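PDB 4HFQ: MutT/nudix family protein from Streptococcus pneumoniae, which hydrolyses the diphosphate linkage of UDP-X compounds, among them precursors of peptidoglycan biosynthesis, as a member of the Nudix hydrolase family. Local coordinates for residues A129-N134 with K145-C150; R135-S140 with R181-Q186. One frame throughout, in Å; residues are numbered along the deposited sequence.

Contact 1. Residues A129-N134 with K145-C150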
loop_
_atom_site.group_PDB
_atom_site.type_symbol
_atom_site.label_atom_id
_atom_site.label_comp_id
_atom_site.label_asym_id
_atom_site.label_seq_id
_atom_site.Cartn_x
_atom_site.Cartn_y
_atom_site.Cartn_z
ATOM N N ALA A 129 -11.515 7.052 -4.882
ATOM C CA ALA A 129 -10.181 6.776 -5.406
ATOM C C ALA A 129 -9.391 5.996 -4.413
ATOM O O ALA A 129 -9.566 6.157 -3.193
ATOM C CB ALA A 129 -9.435 8.073 -5.700
ATOM N N VAL A 130 -8.459 5.195 -4.941
ATOM C CA VAL A 130 -7.344 4.693 -4.124
ATOM C C VAL A 130 -6.065 5.125 -4.840
ATOM O O VAL A 130 -5.742 4.605 -5.910
ATOM C CB VAL A 130 -7.362 3.159 -3.928
ATOM C CG1 VAL A 130 -6.230 2.747 -2.992
ATOM C CG2 VAL A 130 -8.691 2.700 -3.351
ATOM N N PHE A 131 -5.397 6.137 -4.283
ATOM C CA PHE A 131 -4.162 6.680 -4.860
ATOM C C PHE A 131 -2.910 6.021 -4.278
ATOM O O PHE A 131 -2.848 5.702 -3.083
ATOM C CB PHE A 131 -4.041 8.188 -4.580
ATOM C CG PHE A 131 -5.074 9.049 -5.256
ATOM C CD1 PHE A 131 -5.143 9.133 -6.636
ATOM C CD2 PHE A 131 -5.944 9.814 -4.493
ATOM C CE1 PHE A 131 -6.071 9.976 -7.252
ATOM C CE2 PHE A 131 -6.873 10.653 -5.101
ATOM C CZ PHE A 131 -6.933 10.728 -6.480
ATOM N N ASP A 132 -1.900 5.892 -5.126
ATOM C CA ASP A 132 -0.559 5.471 -4.710
ATOM C C ASP A 132 0.249 6.728 -4.414
ATOM O O ASP A 132 0.546 7.510 -5.342
ATOM C CB ASP A 132 0.087 4.666 -5.846
ATOM C CG ASP A 132 1.492 4.186 -5.529
ATOM O OD1 ASP A 132 1.990 4.348 -4.398
ATOM O OD2 ASP A 132 2.087 3.641 -6.473
ATOM N N THR A 133 0.656 6.926 -3.158
ATOM C CA THR A 133 1.458 8.131 -2.859
ATOM C C THR A 133 2.794 8.153 -3.571
ATOM O O THR A 133 3.352 9.229 -3.815
ATOM C CB THR A 133 1.679 8.366 -1.359
ATOM O OG1 THR A 133 2.361 7.231 -0.795
ATOM C CG2 THR A 133 0.371 8.605 -0.635
ATOM N N ASN A 134 3.311 6.991 -3.949
ATOM C CA ASN A 134 4.571 6.990 -4.705
ATOM C C ASN A 134 4.415 7.670 -6.046
ATOM O O ASN A 134 5.391 8.211 -6.571
ATOM C CB ASN A 134 5.127 5.574 -4.890
ATOM C CG ASN A 134 5.953 5.106 -3.715
ATOM O OD1 ASN A 134 5.886 5.631 -2.613
ATOM N ND2 ASN A 134 6.737 4.050 -3.947
ATOM N N LYS A 145 -3.838 5.548 -0.458
ATOM C CA LYS A 145 -4.615 6.679 0.015
ATOM C C LYS A 145 -6.055 6.534 -0.481
ATOM O O LYS A 145 -6.349 6.732 -1.667
ATOM C CB LYS A 145 -3.942 7.966 -0.467
ATOM C CG LYS A 145 -4.706 9.255 -0.119
ATOM C CD LYS A 145 -3.935 10.485 -0.629
ATOM C CE LYS A 145 -2.632 10.744 0.115
ATOM N NZ LYS A 145 -2.823 11.220 1.519
ATOM N N PHE A 146 -6.926 6.113 0.431
ATOM C CA PHE A 146 -8.365 5.950 0.140
ATOM C C PHE A 146 -9.005 7.324 0.262
ATOM O O PHE A 146 -8.820 8.002 1.273
ATOM C CB PHE A 146 -9.022 5.066 1.199
ATOM C CG PHE A 146 -8.598 3.629 1.179
ATOM C CD1 PHE A 146 -7.449 3.224 1.832
ATOM C CD2 PHE A 146 -9.378 2.668 0.536
ATOM C CE1 PHE A 146 -7.062 1.890 1.848
ATOM C CE2 PHE A 146 -8.995 1.329 0.537
ATOM C CZ PHE A 146 -7.825 0.946 1.168
ATOM N N VAL A 147 -9.766 7.724 -0.747
ATOM C CA VAL A 147 -10.542 8.963 -0.650
ATOM C C VAL A 147 -12.015 8.607 -0.769
ATOM O O VAL A 147 -12.466 8.143 -1.825
ATOM C CB VAL A 147 -10.155 9.988 -1.725
ATOM C CG1 VAL A 147 -10.903 11.282 -1.453
ATOM C CG2 VAL A 147 -8.643 10.221 -1.733
ATOM N N PHE A 148 -12.738 8.798 0.337
ATOM C CA PHE A 148 -14.148 8.471 0.433
ATOM C C PHE A 148 -14.996 9.711 0.232
ATOM O O PHE A 148 -14.745 10.749 0.844
ATOM C CB PHE A 148 -14.470 7.914 1.820
ATOM C CG PHE A 148 -13.812 6.590 2.119
ATOM C CD1 PHE A 148 -14.395 5.401 1.699
ATOM C CD2 PHE A 148 -12.627 6.541 2.846
ATOM C CE1 PHE A 148 -13.802 4.172 1.995
ATOM C CE2 PHE A 148 -12.037 5.319 3.157
ATOM C CZ PHE A 148 -12.624 4.145 2.725
ATOM N N GLY A 149 -15.999 9.611 -0.632
ATOM C CA GLY A 149 -17.020 10.670 -0.702
ATOM C C GLY A 149 -17.927 10.559 0.506
ATOM O O GLY A 149 -18.500 9.481 0.740
ATOM N N CYS A 150 -18.039 11.646 1.274
ATOM C CA CYS A 150 -18.790 11.655 2.537
ATOM C C CYS A 150 -19.721 12.847 2.629
ATOM O O CYS A 150 -19.496 13.873 2.003
ATOM C CB CYS A 150 -17.861 11.672 3.761
ATOM S SG CYS A 150 -16.643 10.356 3.831
#
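The backbone N of K145 donates to F131 O at 2.8 Å. F131 N returns a bond to K145 O at 2.8 Å, so these two residues form a hydrogen-bonded pair of an antiparallel sheet. Two residues along, V147 N reaches A129 O at 2.9 Å, but the reverse bond from A129 N is weak. The strands 120-132 and 143-153 meet here in the sheet of the Nudix domain, and T133 already begins the short helix 133-136, with D132 as its N-cap.

On one face of the sheet lie A129, F131, K145 and V147. The F131 ring leans over towards V147, whose CG2 sits 3.8 Å from F131 CE2, while A129 CB rests on one face of that ring, offset towards the rim. K145 runs out past T133, crossing it at about a right angle with K145 CE 3.8 Å from T133 CG2; bends at chi3 and chi4 (-69° and -70°) then turn NZ to D71 and R181 O. On the other face V130 and F146 lie side by side, V130 CG2 3.9 Å from F146 CD2, and F146 meets F146 of the second subunit. The strand pair therefore serves two interfaces at once: A129, F131 and V147 pack on helix 184-194, V130 and F146 on the second subunit, while the K145 ammonium is met by the D71 carboxylate and R181 O, which would be expected to steady its charge.

Contact 2. Residues R135-S140 with R181-Q186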
loop_
_atom_site.group_PDB
_atom_site.type_symbol
_atom_site.label_atom_id
_atom_site.label_comp_id
_atom_site.label_asym_id
_atom_site.label_seq_id
_atom_site.Cartn_x
_atom_site.Cartn_y
_atom_site.Cartn_z
ATOM N N ARG A 135 3.199 7.662 -6.593
ATOM C CA ARG A 135 2.911 8.351 -7.856
ATOM C C ARG A 135 2.697 9.849 -7.678
ATOM O O ARG A 135 3.266 10.652 -8.429
ATOM C CB ARG A 135 1.690 7.717 -8.534
ATOM C CG ARG A 135 1.222 8.453 -9.796
ATOM C CD ARG A 135 0.139 7.658 -10.515
ATOM N NE ARG A 135 0.642 6.389 -11.032
ATOM C CZ ARG A 135 1.210 6.238 -12.223
ATOM N NH1 ARG A 135 1.344 7.276 -13.038
ATOM N NH2 ARG A 135 1.665 5.055 -12.603
ATOM N N PHE A 136 1.905 10.231 -6.686
ATOM C CA PHE A 136 1.425 11.619 -6.595
ATOM C C PHE A 136 2.166 12.490 -5.606
ATOM O O PHE A 136 2.153 13.710 -5.746
ATOM C CB PHE A 136 -0.061 11.644 -6.241
ATOM C CG PHE A 136 -0.942 11.201 -7.361
ATOM C CD1 PHE A 136 -1.348 12.109 -8.347
ATOM C CD2 PHE A 136 -1.365 9.878 -7.447
ATOM C CE1 PHE A 136 -2.159 11.693 -9.389
ATOM C CE2 PHE A 136 -2.160 9.462 -8.494
ATOM C CZ PHE A 136 -2.572 10.367 -9.466
ATOM N N GLN A 137 2.743 11.901 -4.572
ATOM C CA GLN A 137 3.391 12.662 -3.524
ATOM C C GLN A 137 4.407 11.767 -2.822
ATOM O O GLN A 137 4.291 11.443 -1.630
ATOM C CB GLN A 137 2.353 13.217 -2.543
ATOM C CG GLN A 137 1.420 12.180 -1.877
ATOM C CD GLN A 137 -0.035 12.239 -2.340
ATOM O OE1 GLN A 137 -0.605 11.233 -2.765
ATOM N NE2 GLN A 137 -0.659 13.415 -2.221
ATOM N N LEU A 138 5.445 11.424 -3.578
ATOM C CA LEU A 138 6.448 10.501 -3.098
ATOM C C LEU A 138 7.007 10.938 -1.750
ATOM O O LEU A 138 7.283 12.128 -1.513
ATOM C CB LEU A 138 7.568 10.367 -4.121
ATOM C CG LEU A 138 8.701 9.396 -3.743
ATOM C CD1 LEU A 138 8.234 7.951 -3.624
ATOM C CD2 LEU A 138 9.829 9.505 -4.766
ATOM N N GLN A 139 7.162 9.976 -0.851
ATOM C CA GLN A 139 7.642 10.237 0.502
ATOM C C GLN A 139 8.237 8.944 1.072
ATOM O O GLN A 139 8.149 7.880 0.436
ATOM C CB GLN A 139 6.529 10.826 1.377
ATOM C CG GLN A 139 5.247 9.998 1.339
ATOM C CD GLN A 139 4.090 10.719 1.974
ATOM O OE1 GLN A 139 3.933 10.711 3.183
ATOM N NE2 GLN A 139 3.267 11.363 1.136
ATOM N N SER A 140 8.823 9.025 2.264
ATOM C CA SER A 140 9.598 7.890 2.787
ATOM C C SER A 140 8.758 6.616 2.863
ATOM O O SER A 140 9.256 5.527 2.513
ATOM C CB SER A 140 10.228 8.229 4.131
ATOM O OG SER A 140 9.268 8.604 5.080
ATOM N N ARG A 181 -0.178 15.216 1.567
ATOM C CA ARG A 181 -1.505 14.700 1.940
ATOM C C ARG A 181 -2.519 14.714 0.812
ATOM O O ARG A 181 -3.335 13.786 0.698
ATOM C CB ARG A 181 -2.065 15.467 3.140
ATOM C CG ARG A 181 -1.172 15.357 4.355
ATOM C CD ARG A 181 -1.632 16.231 5.502
ATOM N NE ARG A 181 -0.567 16.264 6.491
ATOM C CZ ARG A 181 -0.411 17.203 7.411
ATOM N NH1 ARG A 181 -1.289 18.187 7.508
ATOM N NH2 ARG A 181 0.608 17.139 8.262
ATOM N N ILE A 182 -2.477 15.746 -0.034
ATOM C CA ILE A 182 -3.346 15.825 -1.195
ATOM C C ILE A 182 -2.769 16.847 -2.155
ATOM O O ILE A 182 -2.227 17.868 -1.711
ATOM C CB ILE A 182 -4.822 16.177 -0.817
ATOM C CG1 ILE A 182 -5.797 15.669 -1.886
ATOM C CG2 ILE A 182 -4.997 17.676 -0.518
ATOM C CD1 ILE A 182 -5.928 14.153 -1.978
ATOM N N THR A 183 -2.867 16.562 -3.443
ATOM C CA THR A 183 -2.371 17.502 -4.455
ATOM C C THR A 183 -3.519 18.090 -5.271
ATOM O O THR A 183 -4.625 17.539 -5.321
ATOM C CB THR A 183 -1.356 16.859 -5.428
ATOM O OG1 THR A 183 -2.034 15.935 -6.285
ATOM C CG2 THR A 183 -0.221 16.137 -4.691
ATOM N N LYS A 184 -3.228 19.168 -5.998
ATOM C CA LYS A 184 -4.224 19.775 -6.871
ATOM C C LYS A 184 -4.686 18.800 -7.950
ATOM O O LYS A 184 -5.886 18.714 -8.268
ATOM C CB LYS A 184 -3.653 21.055 -7.491
ATOM C CG LYS A 184 -4.631 21.765 -8.414
ATOM C CD LYS A 184 -4.094 23.136 -8.819
ATOM C CE LYS A 184 -5.007 23.793 -9.830
ATOM N NZ LYS A 184 -4.593 25.215 -10.002
ATOM N N GLU A 185 -3.743 18.042 -8.503
ATOM C CA GLU A 185 -4.094 17.067 -9.503
ATOM C C GLU A 185 -5.071 16.027 -8.939
ATOM O O GLU A 185 -6.027 15.648 -9.605
ATOM C CB GLU A 185 -2.843 16.375 -10.044
ATOM C CG GLU A 185 -3.164 15.431 -11.177
ATOM C CD GLU A 185 -1.972 14.653 -11.687
ATOM O OE1 GLU A 185 -0.876 14.729 -11.091
ATOM O OE2 GLU A 185 -2.146 13.941 -12.701
ATOM N N GLN A 186 -4.827 15.571 -7.714
ATOM C CA GLN A 186 -5.730 14.609 -7.113
ATOM C C GLN A 186 -7.110 15.227 -6.901
ATOM O O GLN A 186 -8.108 14.566 -7.184
ATOM C CB GLN A 186 -5.157 14.101 -5.791
ATOM C CG GLN A 186 -3.987 13.131 -5.956
ATOM C CD GLN A 186 -3.271 12.824 -4.661
ATOM O OE1 GLN A 186 -3.128 13.671 -3.782
ATOM N NE2 GLN A 186 -2.829 11.547 -4.518
HETATM O O HOH W 1 0.163 14.961 -7.600
#
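A capping box opens helix 184-194, and the end of helix 133-136 and the residue after it dock against it. T183 OG1 accepts from Q186 N, and Q186 OE1 accepts in return from T183 N at 2.9 Å. That same OE1 takes a second bond across the contact, from Q137 NE2 at 2.9 Å, while Q186 NE2 donates to Q137 OE1 at 2.8 Å. The two amides thus exchange a pair of bonds, though not as a flat dimer: their planes stand 46° apart, and each donor is tilted from the other's carbonyl plane. Q137 gets there by placing CG between its backbone N and carbonyl carbon (chi1 56°) and bending the chain at chi2.

F136 packs against the aliphatic part of Q186 in a CH-pi contact: Q186 CG lies 4.1 Å from the F136 ring centroid, over one face. R135 CG covers the opposite face. E185 comes to the ring edge, with E185 OE1 3.7 Å from F136 CE1 and the carboxylate turned 69° against the ring. A water joins F136 O, to which it donates at 3.0 Å, to T183 OG1 at 2.7 Å. The T183 N-H at Q186 OE1 and the E179 O that accepts from Q137 NE2 settle O against N in both amides, and the side chain that caps the helix also ties it to segment 135-140.

The centres of contacts 1 and 2 lie about 10 Å apart, each about 9 Å from the centre of the chain, inside the Nudix domain. Along the sequence their segments alternate: 129-134 runs straight into 135-140, so helix 133-136 belongs to both, then comes 145-150 and, beyond strand 163-170, segment 181-186. They also touch directly. F131 meets F136 edge-to-face, F131 CG lies 3.4 Å from Q186 NE2, and K145 CE packs 3.6 Å from Q137 OE1. The strand pair 120-132/143-153, short helix and start of helix 184-194 thus form one continuous block, and both contacts reach the second subunit.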